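Local coordinates for membrane-associated protein VP24 (Marburg virus - Musoke, Kenya, 1980, PDB 4OR8) that probably serves as a minor matrix protein in nucleocapsid assembly and virion budding, and interacts with the viral nucleoprotein, at residues 38-43 with 166-171; 73-78 with 99-104; 88-93 with 203-208; 130-135 with 148-153. All coordinates share one frame; numbering follows the deposited sequence. Where two conformers were deposited one is given.

Contact 1 of 4, residues 38-43 with 166-171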
# COMPACT_ATOMS: atom_id res chain seq x y z
N ASN B 38 -29.25 -4.87 8.19
CA ASN B 38 -29.31 -3.42 8.30
C ASN B 38 -27.94 -2.75 8.42
O ASN B 38 -27.84 -1.52 8.49
CB ASN B 38 -30.21 -3.00 9.47
CG ASN B 38 -30.08 -3.93 10.66
OD1 ASN B 38 -29.97 -5.15 10.50
ND2 ASN B 38 -30.11 -3.36 11.86
N SER B 39 -26.88 -3.56 8.43
CA SER B 39 -25.52 -3.06 8.50
C SER B 39 -25.13 -2.31 7.23
O SER B 39 -24.21 -1.49 7.23
CB SER B 39 -24.54 -4.21 8.76
OG SER B 39 -24.70 -5.23 7.78
N THR B 40 -25.84 -2.60 6.14
CA THR B 40 -25.59 -1.94 4.86
C THR B 40 -26.05 -0.49 4.89
O THR B 40 -25.63 0.32 4.06
CB THR B 40 -26.34 -2.65 3.72
OG1 THR B 40 -27.75 -2.50 3.92
CG2 THR B 40 -25.99 -4.12 3.69
N ALA B 41 -26.91 -0.16 5.84
CA ALA B 41 -27.44 1.20 5.95
C ALA B 41 -26.69 2.01 6.99
O ALA B 41 -27.01 3.17 7.24
CB ALA B 41 -28.93 1.16 6.26
N ARG B 42 -25.68 1.39 7.60
CA ARG B 42 -24.88 2.06 8.62
C ARG B 42 -23.47 2.36 8.12
O ARG B 42 -22.90 1.60 7.34
CB ARG B 42 -24.80 1.21 9.88
CG ARG B 42 -26.13 0.96 10.57
CD ARG B 42 -25.95 0.05 11.77
NE ARG B 42 -26.60 -1.24 11.58
CZ ARG B 42 -26.36 -2.32 12.32
NH1 ARG B 42 -25.48 -2.26 13.31
NH2 ARG B 42 -27.01 -3.45 12.08
N TRP B 43 -22.91 3.47 8.59
CA TRP B 43 -21.52 3.81 8.33
C TRP B 43 -20.84 4.12 9.66
O TRP B 43 -20.79 5.27 10.10
CB TRP B 43 -21.43 5.01 7.39
CG TRP B 43 -20.03 5.42 7.06
CD1 TRP B 43 -19.33 6.46 7.60
CD2 TRP B 43 -19.16 4.81 6.10
NE1 TRP B 43 -18.08 6.53 7.04
CE2 TRP B 43 -17.95 5.53 6.11
CE3 TRP B 43 -19.29 3.73 5.22
CZ2 TRP B 43 -16.87 5.20 5.29
CZ3 TRP B 43 -18.22 3.40 4.41
CH2 TRP B 43 -17.02 4.13 4.45
N ILE B 166 -24.78 -11.23 -2.35
CA ILE B 166 -24.35 -10.76 -3.66
C ILE B 166 -23.73 -9.37 -3.57
O ILE B 166 -22.70 -9.09 -4.19
CB ILE B 166 -25.52 -10.75 -4.66
CG1 ILE B 166 -25.97 -12.18 -4.96
CG2 ILE B 166 -25.14 -10.04 -5.96
CD1 ILE B 166 -27.12 -12.27 -5.93
N LEU B 167 -24.36 -8.50 -2.78
CA LEU B 167 -23.88 -7.14 -2.61
C LEU B 167 -22.45 -7.09 -2.07
O LEU B 167 -21.62 -6.33 -2.56
CB LEU B 167 -24.81 -6.35 -1.70
CG LEU B 167 -24.37 -4.90 -1.47
CD1 LEU B 167 -24.35 -4.15 -2.80
CD2 LEU B 167 -25.27 -4.20 -0.46
N MET B 168 -22.18 -7.91 -1.06
CA MET B 168 -20.84 -7.98 -0.48
C MET B 168 -19.85 -8.58 -1.48
O MET B 168 -18.73 -8.08 -1.63
CB MET B 168 -20.85 -8.80 0.81
CG MET B 168 -21.83 -8.29 1.86
SD MET B 168 -21.56 -6.57 2.35
CE MET B 168 -23.19 -5.90 2.08
N ALA B 169 -20.26 -9.64 -2.16
CA ALA B 169 -19.41 -10.29 -3.16
C ALA B 169 -19.05 -9.34 -4.30
O ALA B 169 -17.94 -9.38 -4.84
CB ALA B 169 -20.09 -11.54 -3.70
N GLY B 170 -20.01 -8.49 -4.66
CA GLY B 170 -19.80 -7.51 -5.71
C GLY B 170 -18.77 -6.45 -5.35
O GLY B 170 -17.95 -6.08 -6.19
N VAL B 171 -18.82 -5.96 -4.11
CA VAL B 171 -17.89 -4.94 -3.65
C VAL B 171 -16.47 -5.49 -3.57
O VAL B 171 -15.51 -4.80 -3.95
CB VAL B 171 -18.32 -4.37 -2.27
CG1 VAL B 171 -17.25 -3.44 -1.72
CG2 VAL B 171 -19.64 -3.64 -2.40
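Thr40 meets Met168 and Leu167 through methyl groups, so the contact is purely apolar. The Thr40 CG2 atom lies 3.7 Å from Met168 CE and 4.2 Å from Leu167 CD2. Met168 CG sits beside the backbone N (chi1 -56°), and the chain then bends at chi2 and again at chi3. This folding carries the S-methyl across to the threonine, and the two side chains cross at a slant. Leu167, the residue before Met168, sets out toward the loop and adds its CD2 branch.

The polar atoms are served locally. The first torsion of Thr40 (66°) sets OG1 between the backbone N and the carbonyl carbon, where it bonds to Leu37 O. The methyl is left to face the helix. Ala41 N bonds to Asn38 O at 3.1 Å, closing the turn at the end of the 3-10 segment. Arg42 NE makes a weak bond to the same oxygen, and its NH2 forms a salt bridge with Asp36.

The contact is buried. It packs the loop before strand 44-48 onto helix 161-178, with Phe164 also touching Thr40. Trp56 of strand 51-56 touches Met168, and Phe129 of helix 127-142 touches Leu167.

Contact 2 of 4, residues 73-78 with 99-104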
# COMPACT_ATOMS: atom_id res chain seq x y z
N HIS B 73 1.43 18.85 2.12
CA HIS B 73 2.68 19.47 1.73
C HIS B 73 2.83 19.58 0.21
O HIS B 73 3.38 20.56 -0.30
CB HIS B 73 3.87 18.71 2.31
CG HIS B 73 5.19 19.31 1.99
ND1 HIS B 73 5.51 20.61 2.31
CD2 HIS B 73 6.28 18.80 1.36
CE1 HIS B 73 6.74 20.88 1.89
NE2 HIS B 73 7.23 19.79 1.31
N LEU B 74 2.34 18.58 -0.51
CA LEU B 74 2.43 18.57 -1.97
C LEU B 74 1.63 19.68 -2.65
O LEU B 74 1.80 19.94 -3.84
CB LEU B 74 1.99 17.20 -2.51
CG LEU B 74 2.88 16.00 -2.19
CD1 LEU B 74 2.24 14.72 -2.70
CD2 LEU B 74 4.26 16.18 -2.78
N LYS B 75 0.74 20.33 -1.90
CA LYS B 75 0.00 21.47 -2.43
C LYS B 75 0.87 22.72 -2.42
O LYS B 75 0.50 23.75 -2.99
CB LYS B 75 -1.30 21.71 -1.66
CG LYS B 75 -2.46 20.83 -2.11
CD LYS B 75 -3.69 21.05 -1.24
CE LYS B 75 -4.33 22.40 -1.50
NZ LYS B 75 -4.83 22.51 -2.90
N SER B 76 2.02 22.63 -1.76
CA SER B 76 3.00 23.70 -1.78
C SER B 76 3.93 23.53 -2.98
O SER B 76 4.17 22.42 -3.44
CB SER B 76 3.81 23.71 -0.49
OG SER B 76 4.87 24.65 -0.57
N ASN B 77 4.46 24.64 -3.48
CA ASN B 77 5.43 24.57 -4.56
C ASN B 77 6.86 24.57 -4.02
O ASN B 77 7.82 24.50 -4.78
CB ASN B 77 5.23 25.73 -5.53
CG ASN B 77 5.44 27.08 -4.88
OD1 ASN B 77 6.53 27.64 -4.95
ND2 ASN B 77 4.40 27.60 -4.25
N PHE B 78 6.99 24.65 -2.70
CA PHE B 78 8.30 24.63 -2.07
C PHE B 78 8.66 23.24 -1.58
O PHE B 78 8.99 23.03 -0.41
CB PHE B 78 8.36 25.66 -0.93
CG PHE B 78 8.01 27.05 -1.37
CD1 PHE B 78 8.92 27.80 -2.09
CD2 PHE B 78 6.77 27.58 -1.09
CE1 PHE B 78 8.59 29.07 -2.51
CE2 PHE B 78 6.44 28.85 -1.51
CZ PHE B 78 7.36 29.60 -2.22
N SER B 99 -8.50 23.48 -4.45
CA SER B 99 -8.86 22.09 -4.18
C SER B 99 -8.61 21.77 -2.72
O SER B 99 -7.65 22.25 -2.12
CB SER B 99 -8.05 21.14 -5.07
OG SER B 99 -6.70 21.08 -4.66
N THR B 100 -9.48 20.95 -2.14
CA THR B 100 -9.38 20.61 -0.72
C THR B 100 -9.18 19.12 -0.48
O THR B 100 -9.77 18.28 -1.16
CB THR B 100 -10.61 21.11 0.08
OG1 THR B 100 -11.78 20.42 -0.37
CG2 THR B 100 -10.80 22.61 -0.12
N ILE B 101 -8.36 18.80 0.51
CA ILE B 101 -8.05 17.42 0.84
C ILE B 101 -9.05 16.87 1.85
O ILE B 101 -9.36 17.51 2.85
CB ILE B 101 -6.64 17.31 1.43
CG1 ILE B 101 -5.62 17.87 0.44
CG2 ILE B 101 -6.32 15.86 1.79
CD1 ILE B 101 -4.23 17.96 0.99
N ILE B 102 -9.56 15.67 1.58
CA ILE B 102 -10.49 15.03 2.49
C ILE B 102 -9.82 13.86 3.20
O ILE B 102 -8.85 13.30 2.69
CB ILE B 102 -11.76 14.55 1.76
CG1 ILE B 102 -11.39 13.59 0.63
CG2 ILE B 102 -12.54 15.74 1.23
CD1 ILE B 102 -12.58 13.05 -0.13
N GLU B 103 -10.34 13.51 4.36
CA GLU B 103 -9.83 12.39 5.14
C GLU B 103 -9.95 11.10 4.34
O GLU B 103 -10.86 10.96 3.52
CB GLU B 103 -10.58 12.26 6.47
CG GLU B 103 -10.27 13.35 7.48
CD GLU B 103 -10.89 14.68 7.10
OE1 GLU B 103 -11.97 14.68 6.45
OE2 GLU B 103 -10.31 15.73 7.44
N PRO B 104 -9.04 10.15 4.58
CA PRO B 104 -9.05 8.88 3.85
C PRO B 104 -10.34 8.08 4.02
O PRO B 104 -10.74 7.38 3.09
CB PRO B 104 -7.85 8.12 4.43
CG PRO B 104 -7.51 8.82 5.70
CD PRO B 104 -7.89 10.25 5.49
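Ser99 OG is held by three groups. It accepts a hydrogen bond from Lys75 NZ at 2.9 Å. It also lies within bonding reach of two backbone oxygens, those of Leu93, in helix 91-94, and Asn96, in the loop after it. The hydroxyl has a single hydrogen, which must be shared between these two carbonyls or go to one of them.

Lys75 NZ makes a second bond, to Ser99 O, also at 2.9 Å. Here the C=O...N angle is 131°, and the ammonium nitrogen sits tilted 33° from the carbonyl plane. One residue thus offers both its hydroxyl and its carbonyl to the same amine. The lysine chain runs out extended, then bends at chi3 and chi4 to bring NZ onto both oxygens.

The middle of the chain does apolar work. Lys75 CD lies 3.8 Å from Ile101 CD1, and the two side chains run alongside each other, pointing opposite ways. Ile101 also packs on helix 68-73 and on Phe235 of strand 228-239.

Two local turns shape the lysine's own segment. A type I beta turn runs from His73 to Ser76, with Ser76 N bonded to His73 O. Ser76 OG then accepts from Phe78 N at 3.0 Å, which makes an ST turn.

Lys75 lies in the loop just after helix 68-73 and bonds to Ser99, just ahead of edge strand 100-101. It so ties the end of that helix to the edge of the mixed sheet. Across the contact the ammonium meets two neutral oxygens, so its charge is probably eased by their dipoles.

Contact 3 of 4, residues 88-93 with 203-208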
# COMPACT_ATOMS: atom_id res chain seq x y z
N ASN B 88 3.11 18.29 -11.07
CA ASN B 88 2.78 18.56 -12.46
C ASN B 88 1.77 17.57 -13.03
O ASN B 88 0.85 17.95 -13.75
CB ASN B 88 4.05 18.58 -13.33
CG ASN B 88 5.02 19.66 -12.91
OD1 ASN B 88 6.24 19.47 -12.98
ND2 ASN B 88 4.49 20.80 -12.48
N LEU B 89 1.95 16.30 -12.70
CA LEU B 89 1.04 15.27 -13.17
C LEU B 89 -0.38 15.52 -12.67
O LEU B 89 -1.34 15.38 -13.43
CB LEU B 89 1.52 13.89 -12.71
CG LEU B 89 0.71 12.69 -13.21
CD1 LEU B 89 0.70 12.63 -14.73
CD2 LEU B 89 1.28 11.41 -12.61
N PHE B 90 -0.50 15.92 -11.41
CA PHE B 90 -1.80 16.24 -10.82
C PHE B 90 -1.90 17.74 -10.54
O PHE B 90 -2.04 18.15 -9.39
CB PHE B 90 -2.02 15.46 -9.52
CG PHE B 90 -1.82 13.98 -9.66
CD1 PHE B 90 -2.87 13.16 -10.05
CD2 PHE B 90 -0.60 13.40 -9.37
CE1 PHE B 90 -2.69 11.79 -10.17
CE2 PHE B 90 -0.41 12.03 -9.49
CZ PHE B 90 -1.46 11.23 -9.88
N SER B 91 -1.85 18.54 -11.59
CA SER B 91 -1.88 20.00 -11.47
C SER B 91 -3.16 20.50 -10.80
O SER B 91 -3.12 21.32 -9.89
CB SER B 91 -1.74 20.65 -12.84
OG SER B 91 -0.54 20.25 -13.48
N HIS B 92 -4.30 19.98 -11.26
CA HIS B 92 -5.61 20.39 -10.76
C HIS B 92 -5.77 20.08 -9.27
O HIS B 92 -6.62 20.65 -8.60
CB HIS B 92 -6.70 19.67 -11.55
CG HIS B 92 -6.43 18.21 -11.74
ND1 HIS B 92 -5.56 17.73 -12.70
CD2 HIS B 92 -6.90 17.12 -11.08
CE1 HIS B 92 -5.52 16.41 -12.63
NE2 HIS B 92 -6.32 16.02 -11.65
N LEU B 93 -4.94 19.17 -8.77
CA LEU B 93 -4.99 18.79 -7.36
C LEU B 93 -3.96 19.54 -6.52
O LEU B 93 -4.29 20.09 -5.47
CB LEU B 93 -4.79 17.28 -7.21
CG LEU B 93 -5.81 16.39 -7.92
CD1 LEU B 93 -5.59 14.93 -7.57
CD2 LEU B 93 -7.22 16.81 -7.60
N ILE B 203 -12.76 10.26 -10.23
CA ILE B 203 -11.59 9.60 -10.82
C ILE B 203 -10.72 8.91 -9.77
O ILE B 203 -10.24 9.55 -8.84
CB ILE B 203 -10.73 10.59 -11.61
CG1 ILE B 203 -11.46 11.05 -12.87
CG2 ILE B 203 -9.40 9.96 -11.99
CD1 ILE B 203 -11.80 12.52 -12.90
N ILE B 204 -10.53 7.61 -9.94
CA ILE B 204 -9.69 6.83 -9.03
C ILE B 204 -8.40 6.40 -9.72
O ILE B 204 -8.43 5.67 -10.71
CB ILE B 204 -10.43 5.58 -8.53
CG1 ILE B 204 -11.72 5.99 -7.83
CG2 ILE B 204 -9.54 4.77 -7.60
CD1 ILE B 204 -12.64 4.83 -7.54
N THR B 205 -7.27 6.84 -9.19
CA THR B 205 -5.97 6.55 -9.79
C THR B 205 -5.07 5.79 -8.83
O THR B 205 -4.95 6.14 -7.65
CB THR B 205 -5.27 7.85 -10.22
OG1 THR B 205 -6.11 8.57 -11.12
CG2 THR B 205 -3.95 7.55 -10.90
N ARG B 206 -4.42 4.74 -9.32
CA ARG B 206 -3.49 3.99 -8.49
C ARG B 206 -2.11 4.64 -8.47
O ARG B 206 -1.48 4.85 -9.51
CB ARG B 206 -3.38 2.54 -8.95
CG ARG B 206 -2.47 1.71 -8.06
CD ARG B 206 -2.48 0.24 -8.45
NE ARG B 206 -1.83 -0.57 -7.42
CZ ARG B 206 -1.83 -1.90 -7.40
NH1 ARG B 206 -2.44 -2.58 -8.36
NH2 ARG B 206 -1.21 -2.54 -6.43
N VAL B 207 -1.64 4.96 -7.27
CA VAL B 207 -0.28 5.44 -7.07
C VAL B 207 0.49 4.42 -6.24
O VAL B 207 -0.06 3.38 -5.87
CB VAL B 207 -0.27 6.82 -6.38
CG1 VAL B 207 -0.73 7.89 -7.34
CG2 VAL B 207 -1.13 6.81 -5.12
N ASN B 208 1.76 4.70 -5.96
CA ASN B 208 2.57 3.79 -5.16
C ASN B 208 2.04 3.59 -3.75
O ASN B 208 2.20 2.52 -3.16
CB ASN B 208 4.02 4.27 -5.11
CG ASN B 208 4.73 4.13 -6.43
OD1 ASN B 208 4.48 3.19 -7.19
ND2 ASN B 208 5.64 5.05 -6.72
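Phe90 packs on Thr205 and Val207, setting a residue between helices 84-89 and 91-94 against a strand of the mixed sheet in this pyramidal fold. The segment begins in helix 84-89. Asn88 gives its backbone O to Ser91 OG at 2.7 Å, a bond that spans the break between the two helices. Leu89 follows, and its CG sits 3.9 Å above one face of the Phe90 ring, off-centre and nearer the ring's edge.

Phe90 is the first residue to leave the helix and also the N-cap position of helix 91-94. Its side chain sets out toward strand 201-206, and the ring reaches Thr205 and Val207. Leu212 of the adjacent strand 210-221 touches it too. Tyr22 of the second subunit meets the Phe90 ring with the planes at about 40°, so this patch also belongs to the dimer contact in the crystal assembly.

Further on, Leu93 N bonds to Phe90 O at 3.1 Å, within the start of the second helix. Leu93 itself packs on Val233 and Phe235 of strand 228-239.

Thr205 turns its hydroxyl to Ser192 and its methyl to the phenyl group. That methyl, CG2, lies at the ring edge, near the ring plane, 4.5 Å from CE1 of Phe90. Val207 CG1 approaches the ring obliquely, 4.3 Å from CZ of Phe90.

Contact 4 of 4, residues 130-135 with 148-153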
# COMPACT_ATOMS: atom_id res chain seq x y z
N ARG B 130 -32.18 -3.25 -6.41
CA ARG B 130 -31.32 -2.43 -7.25
C ARG B 130 -31.55 -0.95 -6.97
O ARG B 130 -30.61 -0.16 -6.93
CB ARG B 130 -31.55 -2.74 -8.73
CG ARG B 130 -30.73 -1.86 -9.66
CD ARG B 130 -31.02 -2.16 -11.12
NE ARG B 130 -30.42 -3.41 -11.56
CZ ARG B 130 -31.11 -4.49 -11.90
NH1 ARG B 130 -32.43 -4.48 -11.86
NH2 ARG B 130 -30.47 -5.59 -12.29
N SER B 131 -32.81 -0.58 -6.78
CA SER B 131 -33.16 0.80 -6.48
C SER B 131 -32.73 1.18 -5.06
O SER B 131 -32.43 2.34 -4.79
CB SER B 131 -34.65 1.05 -6.67
OG SER B 131 -35.41 0.41 -5.66
N ILE B 132 -32.70 0.20 -4.17
CA ILE B 132 -32.19 0.41 -2.82
C ILE B 132 -30.69 0.69 -2.88
O ILE B 132 -30.21 1.65 -2.27
CB ILE B 132 -32.47 -0.80 -1.91
CG1 ILE B 132 -33.95 -0.87 -1.56
CG2 ILE B 132 -31.64 -0.72 -0.64
CD1 ILE B 132 -34.32 -2.03 -0.66
N VAL B 133 -29.97 -0.14 -3.62
CA VAL B 133 -28.54 0.04 -3.83
C VAL B 133 -28.25 1.43 -4.39
O VAL B 133 -27.26 2.07 -4.05
CB VAL B 133 -27.96 -1.04 -4.76
CG1 VAL B 133 -26.52 -0.72 -5.13
CG2 VAL B 133 -28.04 -2.41 -4.09
N HIS B 134 -29.15 1.91 -5.25
CA HIS B 134 -29.02 3.25 -5.81
C HIS B 134 -29.11 4.31 -4.72
O HIS B 134 -28.32 5.26 -4.70
CB HIS B 134 -30.09 3.49 -6.87
CG HIS B 134 -29.98 4.82 -7.54
ND1 HIS B 134 -30.88 5.84 -7.33
CD2 HIS B 134 -29.07 5.29 -8.43
CE1 HIS B 134 -30.53 6.89 -8.06
NE2 HIS B 134 -29.44 6.58 -8.73
N MET B 135 -30.07 4.16 -3.82
CA MET B 135 -30.21 5.07 -2.69
C MET B 135 -28.97 5.03 -1.80
O MET B 135 -28.48 6.07 -1.38
CB MET B 135 -31.46 4.73 -1.87
CG MET B 135 -32.77 5.20 -2.49
SD MET B 135 -34.21 4.78 -1.49
CE MET B 135 -34.46 3.06 -1.92
N ILE B 148 -28.40 5.84 6.88
CA ILE B 148 -29.45 6.14 5.92
C ILE B 148 -30.69 5.35 6.33
O ILE B 148 -30.61 4.17 6.66
CB ILE B 148 -29.02 5.76 4.48
CG1 ILE B 148 -30.16 5.99 3.49
CG2 ILE B 148 -28.54 4.33 4.41
CD1 ILE B 148 -30.51 7.44 3.28
N HIS B 149 -31.84 6.02 6.35
CA HIS B 149 -33.06 5.35 6.78
C HIS B 149 -33.97 5.01 5.60
O HIS B 149 -34.50 5.89 4.93
CB HIS B 149 -33.81 6.19 7.82
CG HIS B 149 -33.03 6.42 9.07
ND1 HIS B 149 -32.66 5.39 9.92
CD2 HIS B 149 -32.54 7.55 9.63
CE1 HIS B 149 -31.98 5.88 10.94
NE2 HIS B 149 -31.90 7.19 10.79
N ILE B 150 -34.12 3.71 5.35
CA ILE B 150 -34.99 3.22 4.28
C ILE B 150 -36.15 2.46 4.90
O ILE B 150 -35.97 1.72 5.87
CB ILE B 150 -34.22 2.29 3.32
CG1 ILE B 150 -32.96 2.99 2.80
CG2 ILE B 150 -35.10 1.87 2.16
CD1 ILE B 150 -32.14 2.14 1.87
N SER B 151 -37.35 2.66 4.35
CA SER B 151 -38.56 2.03 4.87
C SER B 151 -38.44 0.51 4.94
O SER B 151 -38.01 -0.14 3.98
CB SER B 151 -39.77 2.41 4.02
OG SER B 151 -40.93 1.73 4.47
N PRO B 152 -38.84 -0.07 6.09
CA PRO B 152 -38.79 -1.52 6.31
C PRO B 152 -39.67 -2.28 5.32
O PRO B 152 -39.50 -3.48 5.14
CB PRO B 152 -39.32 -1.68 7.73
CG PRO B 152 -40.14 -0.45 7.97
CD PRO B 152 -39.43 0.64 7.23
N ASN B 153 -40.60 -1.57 4.69
CA ASN B 153 -41.47 -2.17 3.68
C ASN B 153 -40.68 -2.60 2.45
O ASN B 153 -40.91 -3.68 1.90
CB ASN B 153 -42.59 -1.20 3.29
CG ASN B 153 -43.62 -1.04 4.39
OD1 ASN B 153 -43.40 -1.43 5.54
ND2 ASN B 153 -44.76 -0.45 4.05
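Ile132, Met135 and Ile150 carry this contact, and none of them has a flat group. No ring face or edge meets the other segment. The whole joint is made of aliphatic branches and one thioether.

Ile150 is the central residue. It uses two different branches. Its CD1 lies 3.8 Å from Ile132 CG2, and its CG2 lies 4.3 Å from Met135 CE. The first torsion of Ile150 (-54°) puts CG1 beside the backbone N and CG2 beside the carbonyl carbon. The side chain therefore forks over the helix, one arm to each partner.

Ile132 offers its CG2 branch, which abuts the end of Ile150, the two chains set at an angle. Met135 lies one helical turn further on and sets out toward the other segment. Its chain is extended through chi2 (-180°) and turns about the CG-SD bond, which brings the terminal methyl to Ile150.

No polar pair forms between the two segments. Ser131 OG bonds to Gly128 O and Arg130 NH2 to Gln122 O. Ser151 is the N-cap of helix 152-158, and its OG takes a weak bond from Asn153 N at 3.3 Å. Met135 N bonds to Ser131 O as part of the regular helix.

Leu136 also touches Ile150, and Leu155 and Tyr158 of helix 152-158 touch Ile132. Ile148 N bonds to Ala41 O, which ties the start of the segment to the loop before strand 44-48. This is plain hydrophobic packing of a connecting loop along helix 127-142, just ahead of a serine-capped helix, in the helical part of the VP24 fold.

Overall arrangement
From the N terminus, the loop at 38-43 opens contact 1, which closes only at helix 161-178. Contact 2 (73-78 with 99-104) and contact 4 (130-135 with 148-153) both fall within that long span, one after the other. Contact 3 opens at 88-93, inside contact 2, and closes at 203-208. It therefore crosses contacts 1 and 2 and encloses contact 4. Contacts 1 and 4 lie together among the helices, joined by the loop before strand 44-48. Contacts 2 and 3 lie on the opposite side of the chain's centre, at the mixed sheet, and both touch the second subunit. The centres of contacts 2 and 4 are about 35 Å apart.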